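Side-chain contacts in mannan endo-1,6-alpha-mannosidase (Chaetomium thermophilum, PDB 6RY0), which probably cleaves or transfers alpha-1,6-mannosidic linkages as a family 76 glycoside hydrolase, in the incorporation of GPI-anchored glycoproteins into the fungal cell wall: residues Q160-T165 and F203-R208; G174-G179 and N192-I197; D297-G302 and R350-A355. All coordinates share one frame; numbering follows the deposited sequence.

The chain first passes through helix 155-167, which supplies the first half of interaction 1. It then runs into a loop whose residues 174-179 belong to interaction 2. That contact closes when strand 193-195 arrives, leading straight into helix 196-213. The same helix then packs on helix 155-167, so interaction 1 closes after interaction 2, which is nested inside its loop. Interaction 3 follows in series and crosses neither. It joins the hairpin after helix 281-298 to helix 342-358, with 47 residues between its segments. Interactions 1 and 3 lie on opposite sides of the chain's centre, their own centres about 31 Å apart. None of the three touches another.

Interaction 1: Q160-T165 and F203-R208; sequences QAVWTT and FDLGAR
Trp-163 and Leu-205 mark the nearest approach of the two backbones, their CA atoms 6.5 Å apart. The short axes of these helical segments come within 9.9 Å, and their directions differ by 125°, closer to antiparallel than to parallel. The indole of Trp-163 does most of the work on its side. Its CG is anti to the backbone N (chi1 -180°), which carries the pyrrole part of the ring over to the other helix. There Trp-163 NE1 lies 3.5 Å from Gly-206 CA, which the ring can approach because no side chain stands on that residue. Leu-205 CB meets the ring at its edge, 4.1 Å from Trp-163 CD1. Helices 155-167 and 196-213 belong to the (alpha/alpha)6 barrel of glycoside hydrolase family 76, and this buried, apolar seam joins two of its layers. Leu-205 also reaches the preceding residue, Val-162: Leu-205 CD1 is 3.7 Å from Val-162 CG1, and the two side chains cross at about a right angle. Leu-205 is modelled in two conformers, so the touch at CD1 is certain only for one of them. Trp-163 is further enclosed by Phe-202, stacked on it, and by Tyr-218 and Trp-221, both edge-to-face.

Interaction 2: G174-G179 and N192-I197; sequences GTCNGG and NYKNTI
Lys-194 reaches from its strand into the loop 174-179 and places its ammonium group among backbone carbonyls. Its chain is extended beyond CG, which lays CD and CE against the same oxygens before NZ ends among them. Lys-194 NZ donates to both Thr-175 O and Gly-178 O, each at 2.8 Å. A third bond, from Lys-194 NZ to Gly-179 O, is longer at 3.1 Å. NZ stands above the carbonyl plane of Thr-175, and further above that of Gly-178 (65° out of it), so neither bond uses an in-plane lone pair.

The charge has more partners. Asp-173 OD1 forms a salt bridge with NZ, and a water accepts from Lys-194 NZ at 2.9 Å. The same water is placed to donate to Gly-179 O, but other acceptors compete for its protons. NZ thus has five partners for three protons, and some N-H groups are probably shared. Thr-175 OG1 lies 3.0 Å from Lys-194 NZ; its strongest polar partner is Asp-173 OD1. The negative carboxylate probably stabilises the buried ammonium charge.

Thr-175 O has a second donor, Gly-178 N, which comes from the face opposite to NZ. Cys-176 CB lies 4.3 Å from Lys-194 CD, and its sulfur is tied to Cys-252 by a disulfide. Just past Lys-194, Asn-195 N-caps helix 196-213 with its side chain.

Two overlapping beta turns, 174-177 close to type II and 175-178 close to type I', form the loop, and Gly-179 follows them. The carbonyls of Thr-175, Gly-178 and Gly-179 together hold the lysine of strand 193-195, just before barrel helix 196-213.

Interaction 3: D297-G302 and R350-A355; sequences DFFKDG and RTSAEA
Gly-302 O faces the helix carrying Thr-351 and Ser-352, and Thr-351 OG1 lies 2.7 Å from it. The hydroxyl is a possible donor to that carbonyl. Its chi1 of 49° sets OG1 between the backbone N and the carbonyl carbon, facing Gly-302. The CA atoms of Gly-302 and Thr-351 are only 5.4 Å apart. Ser-352 N is 3.0 Å from Gly-302 O, but the angle is too poor for a hydrogen bond. Beside this polar meeting, Ser-352 CB sits at the edge of the Phe-299 ring, 4.1 Å from CE2.

The next shell fixes these groups. Val-348 O is a second acceptor for the Thr-351 hydroxyl, and Pro-347 O a weak one. With OG anti to the backbone N (chi1 -175°), the Ser-352 hydroxyl turns to His-328 NE2, its strongest partner, and to Val-304 N in the following strand, and is hydrogen-bonded to both. The Phe-299 ring is backed by Val-304, Val-348 and Leu-349.

Asp-301 and Gly-302 form the type I' turn of a two-residue beta hairpin between strands 299-300 and 303-304. Its exposed corner is tied off by a salt bridge from Asp-301 to Lys-374.

The threonine proton is single, and Gly-302 O and Val-348 O probably compete for it or share it, with Pro-347 O a weak third. The link from helix to turn is therefore unsettled, whereas the serine hydroxyl joins the helix to the hairpin strand through Val-304 N.

Interaction 1: Q160-T165 and F203-R208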
loop_
_atom_site.group_PDB
_atom_site.type_symbol
_atom_site.label_atom_id
_atom_site.label_comp_id
_atom_site.label_asym_id
_atom_site.label_seq_id
_atom_site.Cartn_x
_atom_site.Cartn_y
_atom_site.Cartn_z
ATOM N N GLN A 160 2.884 10.113 11.366
ATOM C CA GLN A 160 3.844 10.138 12.453
ATOM C C GLN A 160 3.418 9.271 13.626
ATOM O O GLN A 160 4.255 8.640 14.263
ATOM C CB GLN A 160 4.040 11.575 12.969
ATOM C CG GLN A 160 4.753 12.470 11.991
ATOM C CD GLN A 160 4.808 13.886 12.493
ATOM O OE1 GLN A 160 3.812 14.436 12.940
ATOM N NE2 GLN A 160 5.975 14.490 12.401
ATOM N N ALA A 161 2.117 9.234 13.929
ATOM C CA ALA A 161 1.641 8.421 15.042
ATOM C C ALA A 161 1.803 6.941 14.753
ATOM O O ALA A 161 2.250 6.183 15.604
ATOM C CB ALA A 161 0.196 8.740 15.342
ATOM N N VAL A 162 1.442 6.528 13.545
ATOM C CA VAL A 162 1.658 5.136 13.162
ATOM C C VAL A 162 3.126 4.773 13.273
ATOM O O VAL A 162 3.482 3.778 13.905
ATOM C CB VAL A 162 1.078 4.826 11.761
ATOM C CG1 VAL A 162 1.499 3.438 11.322
ATOM C CG2 VAL A 162 -0.432 4.982 11.778
ATOM N N TRP A 163 3.989 5.578 12.672
ATOM C CA TRP A 163 5.404 5.288 12.687
ATOM C C TRP A 163 5.931 5.212 14.126
ATOM O O TRP A 163 6.696 4.320 14.477
ATOM C CB TRP A 163 6.154 6.353 11.864
ATOM C CG TRP A 163 7.651 6.102 11.829
ATOM C CD1 TRP A 163 8.332 5.353 10.918
ATOM C CD2 TRP A 163 8.601 6.554 12.770
ATOM N NE1 TRP A 163 9.650 5.303 11.242
ATOM C CE2 TRP A 163 9.843 6.027 12.390
ATOM C CE3 TRP A 163 8.529 7.380 13.905
ATOM C CZ2 TRP A 163 11.002 6.276 13.118
ATOM C CZ3 TRP A 163 9.653 7.633 14.619
ATOM C CH2 TRP A 163 10.882 7.075 14.238
ATOM N N THR A 164 5.530 6.183 14.964
ATOM C CA THR A 164 6.022 6.234 16.327
ATOM C C THR A 164 5.601 4.990 17.107
ATOM O O THR A 164 6.413 4.398 17.838
ATOM C CB THR A 164 5.550 7.523 17.012
ATOM O OG1 THR A 164 6.161 8.648 16.378
ATOM C CG2 THR A 164 5.942 7.503 18.483
ATOM N N THR A 165 4.356 4.560 16.983
ATOM C CA THR A 165 3.923 3.357 17.656
ATOM C C THR A 165 4.673 2.144 17.146
ATOM O O THR A 165 4.935 1.203 17.921
ATOM C CB THR A 165 2.406 3.134 17.593
ATOM O OG1 THR A 165 1.992 2.862 16.253
ATOM C CG2 THR A 165 1.621 4.276 18.215
ATOM N N PHE A 203 9.424 0.517 7.237
ATOM C CA PHE A 203 10.506 1.044 6.434
ATOM C C PHE A 203 10.012 2.162 5.520
ATOM O O PHE A 203 10.588 3.241 5.462
ATOM C CB PHE A 203 11.107 -0.095 5.612
ATOM C CG PHE A 203 12.024 0.365 4.513
ATOM C CD1 PHE A 203 13.198 1.046 4.802
ATOM C CD2 PHE A 203 11.723 0.134 3.184
ATOM C CE1 PHE A 203 14.019 1.509 3.799
ATOM C CE2 PHE A 203 12.545 0.573 2.159
ATOM C CZ PHE A 203 13.689 1.268 2.474
ATOM N N ASP A 204 8.962 1.861 4.748
ATOM C CA ASP A 204 8.452 2.830 3.790
ATOM C C ASP A 204 7.987 4.103 4.486
ATOM O O ASP A 204 8.264 5.207 4.034
ATOM C CB ASP A 204 7.268 2.170 3.028
ATOM C CG ASP A 204 6.773 3.012 1.887
ATOM O OD1 ASP A 204 7.583 3.181 0.927
ATOM O OD2 ASP A 204 5.595 3.443 1.916
ATOM N N LEU A 205 7.267 3.968 5.601
ATOM C CA LEU A 205 6.838 5.145 6.369
ATOM C C LEU A 205 8.009 5.947 6.850
ATOM O O LEU A 205 7.985 7.181 6.804
ATOM C CB LEU A 205 6.003 4.763 7.597
ATOM C CG LEU A 205 4.563 4.428 7.252
ATOM C CD1 LEU A 205 3.839 3.833 8.430
ATOM C CD2 LEU A 205 3.783 5.640 6.739
ATOM N N GLY A 206 9.032 5.277 7.372
ATOM C CA GLY A 206 10.211 5.999 7.835
ATOM C C GLY A 206 10.902 6.771 6.726
ATOM O O GLY A 206 11.270 7.935 6.884
ATOM N N ALA A 207 11.064 6.129 5.579
ATOM C CA ALA A 207 11.731 6.776 4.448
ATOM C C ALA A 207 10.938 8.004 3.983
ATOM O O ALA A 207 11.493 9.050 3.670
ATOM C CB ALA A 207 11.898 5.781 3.342
ATOM N N ARG A 208 9.628 7.849 3.923
ATOM C CA ARG A 208 8.752 8.923 3.463
ATOM C C ARG A 208 8.661 10.047 4.478
ATOM O O ARG A 208 8.649 11.233 4.113
ATOM C CB ARG A 208 7.366 8.363 3.129
ATOM C CG ARG A 208 7.438 7.445 1.924
ATOM C CD ARG A 208 6.225 6.577 1.757
ATOM N NE ARG A 208 5.064 7.327 1.334
ATOM C CZ ARG A 208 3.872 6.770 1.166
ATOM N NH1 ARG A 208 3.666 5.467 1.409
ATOM N NH2 ARG A 208 2.856 7.515 0.757
#

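Interaction 2: G174-G179 and N192-I197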
loop_
_atom_site.group_PDB
_atom_site.type_symbol
_atom_site.label_atom_id
_atom_site.label_comp_id
_atom_site.label_asym_id
_atom_site.label_seq_id
_atom_site.Cartn_x
_atom_site.Cartn_y
_atom_site.Cartn_z
ATOM N N GLY A 174 14.649 -8.970 20.888
ATOM C CA GLY A 174 15.894 -9.548 20.430
ATOM C C GLY A 174 15.721 -10.788 19.580
ATOM O O GLY A 174 16.710 -11.267 19.023
ATOM N N THR A 175 14.507 -11.307 19.442
ATOM C CA THR A 175 14.337 -12.476 18.617
ATOM C C THR A 175 14.697 -12.133 17.170
ATOM O O THR A 175 14.362 -11.065 16.687
ATOM C CB THR A 175 12.929 -13.066 18.745
ATOM O OG1 THR A 175 11.945 -12.166 18.220
ATOM C CG2 THR A 175 12.610 -13.385 20.203
ATOM N N CYS A 176 15.386 -13.036 16.484
ATOM C CA CYS A 176 15.859 -12.775 15.145
ATOM C C CYS A 176 16.714 -11.518 15.042
ATOM O O CYS A 176 16.852 -10.959 13.979
ATOM C CB CYS A 176 14.726 -12.732 14.131
ATOM S SG CYS A 176 13.654 -14.187 14.289
ATOM N N ASN A 177 17.293 -11.107 16.167
ATOM C CA ASN A 177 18.115 -9.885 16.248
ATOM C C ASN A 177 17.330 -8.615 15.864
ATOM O O ASN A 177 17.928 -7.607 15.538
ATOM C CB ASN A 177 19.393 -9.980 15.413
ATOM C CG ASN A 177 20.228 -11.178 15.784
ATOM O OD1 ASN A 177 20.294 -11.574 16.927
ATOM N ND2 ASN A 177 20.898 -11.750 14.800
ATOM N N GLY A 178 16.009 -8.660 15.970
ATOM C CA GLY A 178 15.178 -7.504 15.704
ATOM C C GLY A 178 14.093 -7.794 14.712
ATOM O O GLY A 178 13.709 -8.940 14.526
ATOM N N GLY A 179 13.547 -6.741 14.118
ATOM C CA GLY A 179 12.411 -6.820 13.215
ATOM C C GLY A 179 11.083 -6.762 13.937
ATOM O O GLY A 179 10.954 -7.202 15.083
ATOM N N ASN A 192 4.117 -14.723 16.386
ATOM C CA ASN A 192 5.398 -15.396 16.233
ATOM C C ASN A 192 5.998 -15.322 14.826
ATOM O O ASN A 192 7.081 -15.846 14.611
ATOM C CB ASN A 192 5.261 -16.868 16.643
ATOM C CG ASN A 192 4.350 -17.673 15.711
ATOM O OD1 ASN A 192 3.442 -17.162 15.090
ATOM N ND2 ASN A 192 4.599 -18.964 15.631
ATOM N N TYR A 193 5.315 -14.667 13.891
ATOM C CA TYR A 193 5.784 -14.557 12.517
ATOM C C TYR A 193 6.339 -13.153 12.301
ATOM O O TYR A 193 5.611 -12.166 12.407
ATOM C CB TYR A 193 4.622 -14.823 11.566
ATOM C CG TYR A 193 4.953 -15.019 10.101
ATOM C CD1 TYR A 193 5.922 -15.926 9.695
ATOM C CD2 TYR A 193 4.223 -14.374 9.098
ATOM C CE1 TYR A 193 6.181 -16.144 8.341
ATOM C CE2 TYR A 193 4.481 -14.600 7.751
ATOM C CZ TYR A 193 5.451 -15.497 7.378
ATOM O OH TYR A 193 5.739 -15.761 6.054
ATOM N N LYS A 194 7.631 -13.054 12.024
ATOM C CA LYS A 194 8.231 -11.772 11.657
ATOM C C LYS A 194 8.273 -11.744 10.140
ATOM O O LYS A 194 9.019 -12.489 9.514
ATOM C CB LYS A 194 9.614 -11.599 12.270
ATOM C CG LYS A 194 9.575 -11.342 13.777
ATOM C CD LYS A 194 10.875 -10.936 14.409
ATOM C CE LYS A 194 10.606 -10.377 15.786
ATOM N NZ LYS A 194 11.834 -9.816 16.439
ATOM N N ASN A 195 7.414 -10.929 9.552
ATOM C CA ASN A 195 7.228 -10.985 8.139
ATOM C C ASN A 195 7.691 -9.732 7.432
ATOM O O ASN A 195 7.881 -8.665 8.011
ATOM C CB ASN A 195 5.817 -11.362 7.768
ATOM C CG ASN A 195 4.779 -10.423 8.252
ATOM O OD1 ASN A 195 5.033 -9.440 8.959
ATOM N ND2 ASN A 195 3.554 -10.709 7.865
ATOM N N THR A 196 7.911 -9.889 6.135
ATOM C CA THR A 196 8.371 -8.780 5.339
ATOM C C THR A 196 7.411 -7.624 5.367
ATOM O O THR A 196 7.851 -6.485 5.544
ATOM C CB THR A 196 8.666 -9.241 3.920
ATOM O OG1 THR A 196 9.666 -10.243 4.034
ATOM C CG2 THR A 196 9.118 -8.087 3.058
ATOM N N ILE A 197 6.121 -7.868 5.167
ATOM C CA ILE A 197 5.224 -6.745 4.928
ATOM C C ILE A 197 5.158 -5.802 6.142
ATOM O O ILE A 197 5.118 -4.577 5.965
ATOM C CB ILE A 197 3.831 -7.187 4.446
ATOM C CG1 ILE A 197 2.991 -5.976 4.033
ATOM C CG2 ILE A 197 3.099 -8.054 5.487
ATOM C CD1 ILE A 197 3.515 -5.246 2.902
HETATM O O HOH W 1 10.436 -7.717 17.807
#

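Interaction 3: D297-G302 and R350-A355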
loop_
_atom_site.group_PDB
_atom_site.type_symbol
_atom_site.label_atom_id
_atom_site.label_comp_id
_atom_site.label_asym_id
_atom_site.label_seq_id
_atom_site.Cartn_x
_atom_site.Cartn_y
_atom_site.Cartn_z
ATOM N N ASP A 297 10.640 -11.031 -12.011
ATOM C CA ASP A 297 9.771 -11.969 -11.323
ATOM C C ASP A 297 8.282 -11.743 -11.532
ATOM O O ASP A 297 7.524 -12.724 -11.619
ATOM C CB ASP A 297 10.060 -11.933 -9.813
ATOM C CG ASP A 297 11.458 -12.417 -9.455
ATOM O OD1 ASP A 297 12.024 -13.216 -10.246
ATOM O OD2 ASP A 297 11.956 -12.037 -8.373
ATOM N N PHE A 298 7.854 -10.488 -11.568
ATOM C CA PHE A 298 6.417 -10.197 -11.535
ATOM C C PHE A 298 5.840 -9.746 -12.850
ATOM O O PHE A 298 4.629 -9.707 -12.979
ATOM C CB PHE A 298 6.087 -9.150 -10.459
ATOM C CG PHE A 298 6.343 -9.670 -9.078
ATOM C CD1 PHE A 298 5.509 -10.619 -8.530
ATOM C CD2 PHE A 298 7.443 -9.248 -8.360
ATOM C CE1 PHE A 298 5.761 -11.133 -7.271
ATOM C CE2 PHE A 298 7.705 -9.749 -7.119
ATOM C CZ PHE A 298 6.868 -10.713 -6.580
ATOM N N PHE A 299 6.655 -9.394 -13.831
ATOM C CA PHE A 299 6.132 -8.944 -15.111
ATOM C C PHE A 299 6.351 -10.037 -16.123
ATOM O O PHE A 299 7.463 -10.494 -16.359
ATOM C CB PHE A 299 6.758 -7.608 -15.516
ATOM C CG PHE A 299 6.202 -6.470 -14.709
ATOM C CD1 PHE A 299 6.698 -6.166 -13.456
ATOM C CD2 PHE A 299 5.134 -5.725 -15.173
ATOM C CE1 PHE A 299 6.165 -5.123 -12.701
ATOM C CE2 PHE A 299 4.597 -4.699 -14.428
ATOM C CZ PHE A 299 5.096 -4.396 -13.195
ATOM N N LYS A 300 5.254 -10.508 -16.710
ATOM C CA LYS A 300 5.256 -11.608 -17.661
ATOM C C LYS A 300 4.741 -11.068 -18.975
ATOM O O LYS A 300 3.598 -10.639 -19.082
ATOM C CB LYS A 300 4.369 -12.715 -17.133
ATOM C CG LYS A 300 5.047 -13.300 -15.908
ATOM C CD LYS A 300 4.534 -14.597 -15.416
ATOM C CE LYS A 300 5.190 -15.004 -14.144
ATOM N NZ LYS A 300 6.630 -15.349 -14.350
ATOM N N ASP A 301 5.617 -11.041 -19.973
ATOM C CA ASP A 301 5.282 -10.392 -21.227
ATOM C C ASP A 301 4.679 -9.007 -20.990
ATOM O O ASP A 301 3.689 -8.645 -21.626
ATOM C CB ASP A 301 4.328 -11.272 -22.076
ATOM C CG ASP A 301 4.812 -12.765 -22.231
ATOM O OD1 ASP A 301 6.016 -12.993 -22.441
ATOM O OD2 ASP A 301 4.003 -13.731 -22.176
ATOM N N GLY A 302 5.257 -8.255 -20.053
ATOM C CA GLY A 302 4.835 -6.901 -19.843
ATOM C C GLY A 302 3.627 -6.717 -18.925
ATOM O O GLY A 302 3.145 -5.595 -18.831
ATOM N N ARG A 350 2.715 0.545 -18.674
ATOM C CA ARG A 350 1.773 0.751 -19.764
ATOM C C ARG A 350 1.260 -0.574 -20.326
ATOM O O ARG A 350 0.042 -0.725 -20.521
ATOM C CB ARG A 350 2.425 1.594 -20.863
ATOM C CG ARG A 350 1.668 1.663 -22.152
ATOM C CD ARG A 350 0.451 2.514 -22.002
ATOM N NE ARG A 350 -0.429 2.310 -23.154
ATOM C CZ ARG A 350 -1.465 3.074 -23.421
ATOM N NH1 ARG A 350 -1.694 4.152 -22.661
ATOM N NH2 ARG A 350 -2.254 2.753 -24.432
ATOM N N THR A 351 2.139 -1.527 -20.640
ATOM C CA THR A 351 1.650 -2.787 -21.157
ATOM C C THR A 351 0.796 -3.527 -20.122
ATOM O O THR A 351 -0.167 -4.217 -20.462
ATOM C CB THR A 351 2.773 -3.690 -21.694
ATOM O OG1 THR A 351 3.827 -3.774 -20.728
ATOM C CG2 THR A 351 3.342 -3.101 -22.976
ATOM N N SER A 352 1.128 -3.386 -18.841
ATOM C CA SER A 352 0.372 -4.058 -17.799
ATOM C C SER A 352 -1.025 -3.436 -17.700
ATOM O O SER A 352 -2.022 -4.169 -17.591
ATOM C CB SER A 352 1.158 -3.995 -16.491
ATOM O OG SER A 352 0.541 -4.708 -15.462
ATOM N N ALA A 353 -1.127 -2.105 -17.732
ATOM C CA ALA A 353 -2.408 -1.435 -17.699
ATOM C C ALA A 353 -3.236 -1.723 -18.971
ATOM O O ALA A 353 -4.450 -1.814 -18.879
ATOM C CB ALA A 353 -2.242 0.060 -17.542
ATOM N N GLU A 354 -2.588 -1.861 -20.123
ATOM C CA GLU A 354 -3.310 -2.273 -21.322
ATOM C C GLU A 354 -3.973 -3.603 -21.101
ATOM O O GLU A 354 -5.124 -3.795 -21.495
ATOM C CB GLU A 354 -2.374 -2.346 -22.532
ATOM C CG GLU A 354 -1.929 -1.024 -23.038
ATOM C CD GLU A 354 -0.969 -1.090 -24.201
ATOM O OE1 GLU A 354 -0.632 -2.211 -24.650
ATOM O OE2 GLU A 354 -0.541 -0.015 -24.678
ATOM N N ALA A 355 -3.271 -4.552 -20.501
ATOM C CA ALA A 355 -3.853 -5.854 -20.228
ATOM C C ALA A 355 -4.974 -5.734 -19.210
ATOM O O ALA A 355 -6.023 -6.386 -19.326
ATOM C CB ALA A 355 -2.778 -6.817 -19.768
#